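Local structure of transcriptional regulator, LacI family (Arthrobacter sp., 4RKR) at residues 73-78 / 95-100; 198-203 / 227-232. The protein probably regulates transcription as a LacI-family regulator whose periplasmic-binding-protein-like core binds a lactose-type disaccharide, consistent with control by a sugar effector. All blocks are in the same frame, centred on the assembly; numbering follows the deposited sequence.

Interaction 1: 73-78 / 95-100. With GAL (beta-D-galactopyranose), chain E; GLC (alpha-D-glucopyranose), chain B.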
ATOM      1  N   ALA A  73     -20.973  -6.925  10.935  1.00 34.46           N
ATOM      2  CA  ALA A  73     -21.121  -6.658   9.512  1.00 40.02           C
ATOM      3  C   ALA A  73     -19.782  -6.835   8.811  1.00 27.03           C
ATOM      4  O   ALA A  73     -18.724  -6.795   9.441  1.00 31.45           O
ATOM      5  CB  ALA A  73     -21.632  -5.248   9.293  1.00 23.18           C
ATOM      6  N   VAL A  74     -19.842  -7.045   7.504  1.00 30.56           N
ATOM      7  CA  VAL A  74     -18.646  -7.169   6.696  1.00 24.19           C
ATOM      8  C   VAL A  74     -18.772  -6.322   5.471  1.00 22.83           C
ATOM      9  O   VAL A  74     -19.810  -6.310   4.807  1.00 31.71           O
ATOM     10  CB  VAL A  74     -18.381  -8.619   6.240  1.00 37.43           C
ATOM     11  CG1 VAL A  74     -17.280  -8.659   5.184  1.00 30.88           C
ATOM     12  CG2 VAL A  74     -17.998  -9.474   7.430  1.00 36.33           C
ATOM     13  N   ILE A  75     -17.693  -5.618   5.178  1.00 23.85           N
ATOM     14  CA  ILE A  75     -17.522  -4.946   3.908  1.00 24.80           C
ATOM     15  C   ILE A  75     -16.328  -5.615   3.229  1.00 30.05           C
ATOM     16  O   ILE A  75     -15.278  -5.832   3.852  1.00 28.41           O
ATOM     17  CB  ILE A  75     -17.178  -3.481   4.133  1.00 24.97           C
ATOM     18  CG1 ILE A  75     -18.363  -2.766   4.764  1.00 32.02           C
ATOM     19  CG2 ILE A  75     -16.732  -2.828   2.815  1.00 42.20           C
ATOM     20  CD1 ILE A  75     -18.016  -1.393   5.322  1.00 34.31           C
ATOM     21  N   GLY A  76     -16.455  -5.942   1.961  1.00 30.22           N
ATOM     22  CA  GLY A  76     -15.341  -6.623   1.334  1.00 48.87           C
ATOM     23  C   GLY A  76     -15.398  -6.930  -0.135  1.00 33.93           C
ATOM     24  O   GLY A  76     -16.461  -6.897  -0.785  1.00 34.85           O
ATOM     25  N   TYR A  77     -14.210  -7.227  -0.643  1.00 34.74           N
ATOM     26  CA  TYR A  77     -14.034  -7.867  -1.931  1.00 27.71           C
ATOM     27  C   TYR A  77     -13.919  -9.364  -1.650  1.00 25.52           C
ATOM     28  O   TYR A  77     -12.985  -9.796  -0.977  1.00 25.62           O
ATOM     29  CB  TYR A  77     -12.778  -7.337  -2.605  1.00 29.10           C
ATOM     30  CG  TYR A  77     -12.936  -5.968  -3.239  1.00 30.84           C
ATOM     31  CD1 TYR A  77     -12.863  -4.797  -2.472  1.00 31.32           C
ATOM     32  CD2 TYR A  77     -13.131  -5.843  -4.609  1.00 31.00           C
ATOM     33  CE1 TYR A  77     -12.996  -3.547  -3.062  1.00 33.65           C
ATOM     34  CE2 TYR A  77     -13.269  -4.601  -5.208  1.00 37.66           C
ATOM     35  CZ  TYR A  77     -13.192  -3.467  -4.436  1.00 27.93           C
ATOM     36  OH  TYR A  77     -13.354  -2.265  -5.032  1.00 32.23           O
ATOM     37  N   LEU A  78     -14.867 -10.156  -2.157  1.00 33.86           N
ATOM     38  CA  LEU A  78     -15.003 -11.550  -1.722  1.00 34.56           C
ATOM     39  C   LEU A  78     -14.625 -12.591  -2.749  1.00 37.45           C
ATOM     40  O   LEU A  78     -14.802 -13.783  -2.493  1.00 29.09           O
ATOM     41  CB  LEU A  78     -16.438 -11.823  -1.250  1.00 30.37           C
ATOM     42  CG  LEU A  78     -16.917 -11.137   0.044  1.00 45.39           C
ATOM     43  CD1 LEU A  78     -18.044 -11.952   0.644  1.00 70.98           C
ATOM     44  CD2 LEU A  78     -15.819 -10.962   1.088  1.00 44.61           C
ATOM     45  N   ILE A  95     -21.773  -6.211   2.745  1.00 29.37           N
ATOM     46  CA  ILE A  95     -21.701  -5.278   1.647  1.00 30.75           C
ATOM     47  C   ILE A  95     -20.514  -5.675   0.806  1.00 25.24           C
ATOM     48  O   ILE A  95     -19.371  -5.613   1.286  1.00 31.94           O
ATOM     49  CB  ILE A  95     -21.472  -3.858   2.165  1.00 29.00           C
ATOM     50  CG1 ILE A  95     -22.650  -3.464   3.062  1.00 36.62           C
ATOM     51  CG2 ILE A  95     -21.317  -2.890   0.988  1.00 37.79           C
ATOM     52  CD1 ILE A  95     -22.448  -2.161   3.787  1.00 67.93           C
ATOM     53  N   VAL A  96     -20.788  -6.096  -0.430  1.00 31.84           N
ATOM     54  CA  VAL A  96     -19.742  -6.563  -1.360  1.00 49.79           C
ATOM     55  C   VAL A  96     -19.457  -5.505  -2.407  1.00 35.06           C
ATOM     56  O   VAL A  96     -20.344  -4.734  -2.759  1.00 35.48           O
ATOM     57  CB  VAL A  96     -20.116  -7.878  -2.089  1.00 28.34           C
ATOM     58  CG1 VAL A  96     -20.390  -8.991  -1.099  1.00 82.51           C
ATOM     59  CG2 VAL A  96     -21.313  -7.701  -3.001  1.00 43.63           C
ATOM     60  N   LEU A  97     -18.219  -5.474  -2.900  1.00 28.52           N
ATOM     61  CA  LEU A  97     -17.840  -4.561  -3.991  1.00 26.30           C
ATOM     62  C   LEU A  97     -17.485  -5.310  -5.254  1.00 21.14           C
ATOM     63  O   LEU A  97     -16.923  -6.415  -5.217  1.00 32.34           O
ATOM     64  CB  LEU A  97     -16.661  -3.669  -3.594  1.00 34.12           C
ATOM     65  CG  LEU A  97     -17.073  -2.555  -2.630  1.00 50.80           C
ATOM     66  CD1 LEU A  97     -16.836  -2.970  -1.193  1.00 35.58           C
ATOM     67  CD2 LEU A  97     -16.343  -1.267  -2.927  1.00 47.77           C
ATOM     68  N   ASP A  98     -17.874  -4.707  -6.371  1.00 34.16           N
ATOM     69  CA  ASP A  98     -17.371  -5.080  -7.676  1.00 39.89           C
ATOM     70  C   ASP A  98     -17.600  -6.546  -8.029  1.00 31.33           C
ATOM     71  O   ASP A  98     -16.749  -7.156  -8.654  1.00 40.36           O
ATOM     72  CB  ASP A  98     -15.875  -4.750  -7.725  1.00 38.13           C
ATOM     73  CG  ASP A  98     -15.360  -4.497  -9.132  1.00 44.63           C
ATOM     74  OD1 ASP A  98     -16.145  -4.396 -10.110  1.00 40.30           O
ATOM     75  OD2 ASP A  98     -14.130  -4.405  -9.241  1.00 45.60           O
ATOM     76  N   GLU A  99     -18.734  -7.113  -7.611  1.00 32.15           N
ATOM     77  CA  GLU A  99     -19.120  -8.458  -8.045  1.00 29.29           C
ATOM     78  C   GLU A  99     -20.610  -8.675  -7.906  1.00 28.57           C
ATOM     79  O   GLU A  99     -21.297  -7.907  -7.244  1.00 38.36           O
ATOM     80  CB  GLU A  99     -18.373  -9.551  -7.265  1.00 34.94           C
ATOM     81  CG  GLU A  99     -18.704  -9.655  -5.779  1.00 65.54           C
ATOM     82  CD  GLU A  99     -18.020 -10.848  -5.115  1.00 50.27           C
ATOM     83  OE1 GLU A  99     -18.623 -11.927  -5.103  1.00 34.90           O
ATOM     84  OE2 GLU A  99     -16.883 -10.720  -4.588  1.00 42.02           O
ATOM     85  N   ASN A 100     -21.099  -9.739  -8.534  1.00 30.34           N
ATOM     86  CA  ASN A 100     -22.495 -10.123  -8.411  1.00 39.29           C
ATOM     87  C   ASN A 100     -22.833 -10.403  -6.946  1.00 25.77           C
ATOM     88  O   ASN A 100     -22.355 -11.384  -6.362  1.00 33.08           O
ATOM     89  CB  ASN A 100     -22.795 -11.358  -9.250  1.00 43.76           C
ATOM     90  CG  ASN A 100     -24.275 -11.699  -9.270  1.00 75.84           C
ATOM     91  OD1 ASN A 100     -24.985 -11.552  -8.262  1.00 32.26           O
ATOM     92  ND2 ASN A 100     -24.755 -12.146 -10.426  1.00 45.80           N
TER
HETATM   93  C1  GAL E   2     -10.092  -5.314  -8.574  1.00 30.08           C
HETATM   94  C2  GAL E   2      -8.706  -4.843  -9.014  1.00 36.89           C
HETATM   95  C3  GAL E   2      -8.343  -3.520  -8.342  1.00 34.92           C
HETATM   96  C4  GAL E   2      -9.460  -2.508  -8.528  1.00 33.25           C
HETATM   97  C5  GAL E   2     -10.799  -3.098  -8.116  1.00 38.23           C
HETATM   98  C6  GAL E   2     -11.914  -2.107  -8.409  1.00 38.33           C
HETATM   99  O2  GAL E   2      -7.754  -5.844  -8.637  1.00 46.42           O
HETATM  100  O3  GAL E   2      -7.146  -2.944  -8.878  1.00 29.34           O
HETATM  101  O4  GAL E   2      -9.509  -2.118  -9.897  1.00 23.62           O
HETATM  102  O5  GAL E   2     -11.067  -4.309  -8.822  1.00 32.51           O
HETATM  103  O6  GAL E   2     -13.080  -2.515  -7.692  1.00 33.23           O
HETATM  104  C1  GLC B   1     -13.637  -9.182  -8.989  1.00 53.58           C
HETATM  105  C2  GLC B   1     -13.863  -7.867  -9.741  1.00 58.90           C
HETATM  106  C3  GLC B   1     -12.552  -7.209 -10.120  1.00 34.00           C
HETATM  107  C4  GLC B   1     -11.698  -7.044  -8.884  1.00 42.61           C
HETATM  108  C5  GLC B   1     -11.473  -8.413  -8.252  1.00 36.86           C
HETATM  109  C6  GLC B   1     -10.606  -8.292  -7.008  1.00 39.75           C
HETATM  110  O1  GLC B   1     -13.121 -10.163  -9.889  1.00 69.31           O
HETATM  111  O2  GLC B   1     -14.577  -8.091 -10.958  1.00 62.89           O
HETATM  112  O3  GLC B   1     -12.801  -5.961 -10.769  1.00 50.31           O
HETATM  113  O4  GLC B   1     -10.445  -6.492  -9.282  1.00 42.72           O
HETATM  114  O5  GLC B   1     -12.710  -9.043  -7.905  1.00 41.31           O
HETATM  115  O6  GLC B   1     -10.615  -9.536  -6.296  1.00 84.97           O
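Tyr-77 and Asp-98 meet at the disaccharide, where both reach O6 of GAL. GAL O6 donates to Asp-98 OD2 (2.7 Å) and pairs with Tyr-77 OH, which also bonds to Tyr-29. Asp-98 OD2 takes a second bond from GLC O3 at 2.6 Å, so one oxygen spans hydroxyls of both sugar rings; Tyr-112 is a further partner. Asp-98 CG lies roughly anti to its backbone N (chi1 -154°), which sends the carboxylate out to the sugars, its plane 87° from that of the Tyr-77 ring. Farther back, Glu-99 OE2 accepts from Leu-78 N at 3.2 Å, and also from Gly-80. Behind this polar end the strands run parallel, joined by bonds from Ile-95 N to Val-74 O (2.8 Å), from Gly-76 N to Ile-95 O and from Leu-97 N to Gly-76 O. Leu-97 CB sits over one face of the Tyr-77 ring, 3.8 Å from its centroid, a CH-pi contact that backs the ring while GAL O6 lies at its edge. Deeper in the sheet, Ile-75 CG2 meets Leu-97 CD1 at 4.0 Å. The chemistry is graded: a parallel ladder flanked by apolar side chains gives way at its C-terminal end to a carboxylate and a phenol that bind sugar hydroxyls.

Interaction 2: 198-203 / 227-232. With GAL (beta-D-galactopyranose), chain E.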
ATOM      1  N   PHE A 198      -5.582  -2.622 -17.567  1.00 40.10           N
ATOM      2  CA  PHE A 198      -6.606  -3.106 -16.634  1.00 48.51           C
ATOM      3  C   PHE A 198      -6.672  -2.240 -15.370  1.00 39.03           C
ATOM      4  O   PHE A 198      -7.747  -1.814 -14.948  1.00 40.12           O
ATOM      5  CB  PHE A 198      -6.319  -4.560 -16.273  1.00 44.83           C
ATOM      6  CG  PHE A 198      -7.234  -5.112 -15.236  1.00 33.77           C
ATOM      7  CD1 PHE A 198      -8.496  -5.570 -15.583  1.00 41.48           C
ATOM      8  CD2 PHE A 198      -6.835  -5.188 -13.910  1.00 44.16           C
ATOM      9  CE1 PHE A 198      -9.361  -6.081 -14.622  1.00 42.21           C
ATOM     10  CE2 PHE A 198      -7.689  -5.696 -12.944  1.00 45.96           C
ATOM     11  CZ  PHE A 198      -8.957  -6.144 -13.297  1.00 28.43           C
ATOM     12  N   ASN A 199      -5.519  -1.947 -14.788  1.00 27.59           N
ATOM     13  CA  ASN A 199      -5.483  -1.043 -13.650  1.00 37.43           C
ATOM     14  C   ASN A 199      -4.130  -0.332 -13.515  1.00 29.91           C
ATOM     15  O   ASN A 199      -3.213  -0.583 -14.295  1.00 37.61           O
ATOM     16  CB  ASN A 199      -5.846  -1.810 -12.367  1.00 34.87           C
ATOM     17  CG  ASN A 199      -4.852  -2.902 -12.026  1.00 34.86           C
ATOM     18  OD1 ASN A 199      -3.763  -2.994 -12.612  1.00 34.43           O
ATOM     19  ND2 ASN A 199      -5.218  -3.741 -11.059  1.00 42.95           N
ATOM     20  N   ASP A 200      -4.014   0.547 -12.527  1.00 33.18           N
ATOM     21  CA  ASP A 200      -2.827   1.392 -12.373  1.00 30.26           C
ATOM     22  C   ASP A 200      -1.579   0.581 -12.064  1.00 33.22           C
ATOM     23  O   ASP A 200      -0.485   0.911 -12.552  1.00 37.59           O
ATOM     24  CB  ASP A 200      -3.043   2.471 -11.296  1.00 36.55           C
ATOM     25  CG  ASP A 200      -4.036   3.533 -11.724  1.00 43.80           C
ATOM     26  OD1 ASP A 200      -4.505   3.466 -12.873  1.00 38.86           O
ATOM     27  OD2 ASP A 200      -4.358   4.432 -10.918  1.00 34.43           O
ATOM     28  N   LEU A 201      -1.723  -0.484 -11.283  1.00 34.28           N
ATOM     29  CA  LEU A 201      -0.576  -1.365 -11.007  1.00 33.55           C
ATOM     30  C   LEU A 201       0.030  -1.930 -12.294  1.00 40.97           C
ATOM     31  O   LEU A 201       1.235  -1.843 -12.488  1.00 35.48           O
ATOM     32  CB  LEU A 201      -0.977  -2.524 -10.091  1.00 31.81           C
ATOM     33  CG  LEU A 201       0.158  -3.484  -9.716  1.00 29.44           C
ATOM     34  CD1 LEU A 201       1.315  -2.747  -9.047  1.00 35.63           C
ATOM     35  CD2 LEU A 201      -0.377  -4.587  -8.827  1.00 43.20           C
ATOM     36  N   MET A 202      -0.808  -2.528 -13.145  1.00 31.47           N
ATOM     37  CA  MET A 202      -0.350  -3.108 -14.410  1.00 33.24           C
ATOM     38  C   MET A 202       0.188  -1.985 -15.323  1.00 45.12           C
ATOM     39  O   MET A 202       1.194  -2.149 -16.012  1.00 33.18           O
ATOM     40  CB  MET A 202      -1.480  -3.916 -15.112  1.00 24.61           C
ATOM     41  CG  MET A 202      -2.015  -5.128 -14.330  1.00 16.29           C
ATOM     42  SD  MET A 202      -3.226  -6.084 -15.233  1.00 15.71           S
ATOM     43  CE  MET A 202      -2.140  -7.191 -16.096  1.00 30.80           C
ATOM     44  N   ALA A 203      -0.471  -0.836 -15.315  1.00 36.08           N
ATOM     45  CA  ALA A 203       0.014   0.320 -16.072  1.00 57.56           C
ATOM     46  C   ALA A 203       1.464   0.667 -15.733  1.00 61.41           C
ATOM     47  O   ALA A 203       2.248   1.004 -16.618  1.00 42.34           O
ATOM     48  CB  ALA A 203      -0.878   1.534 -15.841  1.00 43.80           C
ATOM     49  N   ASP A 227      -8.175   3.036 -11.546  1.00 32.53           N
ATOM     50  CA  ASP A 227      -8.207   3.066 -10.070  1.00 41.97           C
ATOM     51  C   ASP A 227      -7.832   4.374  -9.385  1.00 41.39           C
ATOM     52  O   ASP A 227      -8.408   4.706  -8.367  1.00 42.18           O
ATOM     53  CB  ASP A 227      -7.317   1.986  -9.429  1.00 57.95           C
ATOM     54  CG  ASP A 227      -7.763   0.580  -9.738  1.00 42.72           C
ATOM     55  OD1 ASP A 227      -8.830   0.402 -10.328  1.00 38.51           O
ATOM     56  OD2 ASP A 227      -7.033  -0.353  -9.382  1.00 41.70           O
ATOM     57  N   GLY A 228      -6.951   5.165  -9.967  1.00 46.35           N
ATOM     58  CA  GLY A 228      -6.427   6.321  -9.270  1.00 35.92           C
ATOM     59  C   GLY A 228      -5.688   6.125  -7.950  1.00 37.49           C
ATOM     60  O   GLY A 228      -5.860   6.903  -7.040  1.00 52.02           O
ATOM     61  N   ILE A 229      -4.854   5.106  -7.837  1.00 35.87           N
ATOM     62  CA  ILE A 229      -4.005   4.956  -6.653  1.00 49.31           C
ATOM     63  C   ILE A 229      -2.964   6.079  -6.539  1.00 54.99           C
ATOM     64  O   ILE A 229      -2.478   6.560  -7.546  1.00 38.43           O
ATOM     65  CB  ILE A 229      -3.294   3.600  -6.648  1.00 29.48           C
ATOM     66  CG1 ILE A 229      -2.372   3.480  -7.854  1.00 42.11           C
ATOM     67  CG2 ILE A 229      -4.309   2.480  -6.649  1.00 53.67           C
ATOM     68  CD1 ILE A 229      -1.655   2.162  -7.952  1.00 32.52           C
ATOM     69  N   PRO A 230      -2.638   6.510  -5.321  1.00 46.95           N
ATOM     70  CA  PRO A 230      -1.694   7.638  -5.133  1.00 41.24           C
ATOM     71  C   PRO A 230      -0.358   7.465  -5.882  1.00 25.42           C
ATOM     72  O   PRO A 230       0.261   8.440  -6.297  1.00 45.37           O
ATOM     73  CB  PRO A 230      -1.442   7.657  -3.615  1.00 43.54           C
ATOM     74  CG  PRO A 230      -2.551   6.871  -2.996  1.00 51.31           C
ATOM     75  CD  PRO A 230      -3.142   5.967  -4.042  1.00 56.30           C
ATOM     76  N   LEU A 231       0.087   6.228  -6.012  1.00 32.97           N
ATOM     77  CA  LEU A 231       1.233   5.874  -6.851  1.00 30.23           C
ATOM     78  C   LEU A 231       1.291   6.594  -8.231  1.00 54.08           C
ATOM     79  O   LEU A 231       2.361   7.015  -8.680  1.00 24.40           O
ATOM     80  CB  LEU A 231       1.218   4.354  -7.042  1.00 53.57           C
ATOM     81  CG  LEU A 231       2.141   3.701  -8.057  1.00 50.62           C
ATOM     82  CD1 LEU A 231       3.573   4.076  -7.746  1.00 88.59           C
ATOM     83  CD2 LEU A 231       1.943   2.193  -8.034  1.00 85.79           C
ATOM     84  N   GLY A 232       0.153   6.742  -8.901  1.00 32.62           N
ATOM     85  CA  GLY A 232       0.113   7.396 -10.209  1.00 44.55           C
ATOM     86  C   GLY A 232       0.812   8.742 -10.200  1.00 37.90           C
ATOM     87  O   GLY A 232       1.488   9.102 -11.158  1.00 51.12           O
TER
HETATM   88  C1  GAL E   2     -10.092  -5.314  -8.574  1.00 30.08           C
HETATM   89  C2  GAL E   2      -8.706  -4.843  -9.014  1.00 36.89           C
HETATM   90  C3  GAL E   2      -8.343  -3.520  -8.342  1.00 34.92           C
HETATM   91  C4  GAL E   2      -9.460  -2.508  -8.528  1.00 33.25           C
HETATM   92  C5  GAL E   2     -10.799  -3.098  -8.116  1.00 38.23           C
HETATM   93  C6  GAL E   2     -11.914  -2.107  -8.409  1.00 38.33           C
HETATM   94  O2  GAL E   2      -7.754  -5.844  -8.637  1.00 46.42           O
HETATM   95  O3  GAL E   2      -7.146  -2.944  -8.878  1.00 29.34           O
HETATM   96  O4  GAL E   2      -9.509  -2.118  -9.897  1.00 23.62           O
HETATM   97  O5  GAL E   2     -11.067  -4.309  -8.822  1.00 32.51           O
HETATM   98  O6  GAL E   2     -13.080  -2.515  -7.692  1.00 33.23           O
HETATM   99  O   HOH W   1      -3.195   6.627 -10.243  1.00 30.56           O
HETATM  100  O   HOH W   2      -3.816  -0.945  -9.126  1.00 29.01           O
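Asp-200 keeps CG beside its backbone N (chi1 -70°), while Ile-229 takes the less usual torsion with CG1 between backbone N and carbonyl carbon (chi1 62°). The second choice brings Ile-229 CG1 and CD1 against the aspartate's CB, Ile-229 CD1 being 3.6 Å from Asp-200 CB. Asp-200 OD2 accepts from Ile-229 N at 3.2 Å on the anti side of the carboxylate, and Gly-228 N lies 2.9 Å from the same oxygen. Water 1 donates both to this OD2 and to Ile-229 O, while OD1 is held by Thr-241. With an alanine here, Ile-229 N would probably lose OD2 and Thr-241 its partner OD1, leaving the 227-229 loop less fixed. Asn-199 caps the helix through OD1, which accepts from Met-202 N at 3.0 Å; its ND2 points the other way and donates to GAL O3 (3.0 Å). GAL O3 in turn donates to Asp-227 OD2 (2.6 Å), and GAL O4 to Asp-227 OD1, a two-pronged grip on neighbouring hydroxyls. The contact thus pins the start of helix 200-212 to the loop after strand 222-225, with Arg-151 of helix 150-162 flanking both Asn-199 and Asp-227, and Leu-231 packing on Leu-231 of the second subunit.

In the fold
From the N terminus, interaction 1 comes first: strand 73-76 leads through helix 82-89 to strand 94-97, and the contact closes this beta-alpha-beta crossover with the two strands adjacent and parallel in the sheet. Interaction 2 follows wholly later in the chain, joining the start of helix 200-212 to the loop that follows strand 222-225. The two loops are in series, neither nested nor crossed. Their centres lie about 21 Å apart and they do not touch, but both reach the same galactose, one from each half of the two-lobed periplasmic-binding-protein-like fold. The disaccharide therefore bridges the lobes, an arrangement consistent with a ligand-dependent closure of the cleft.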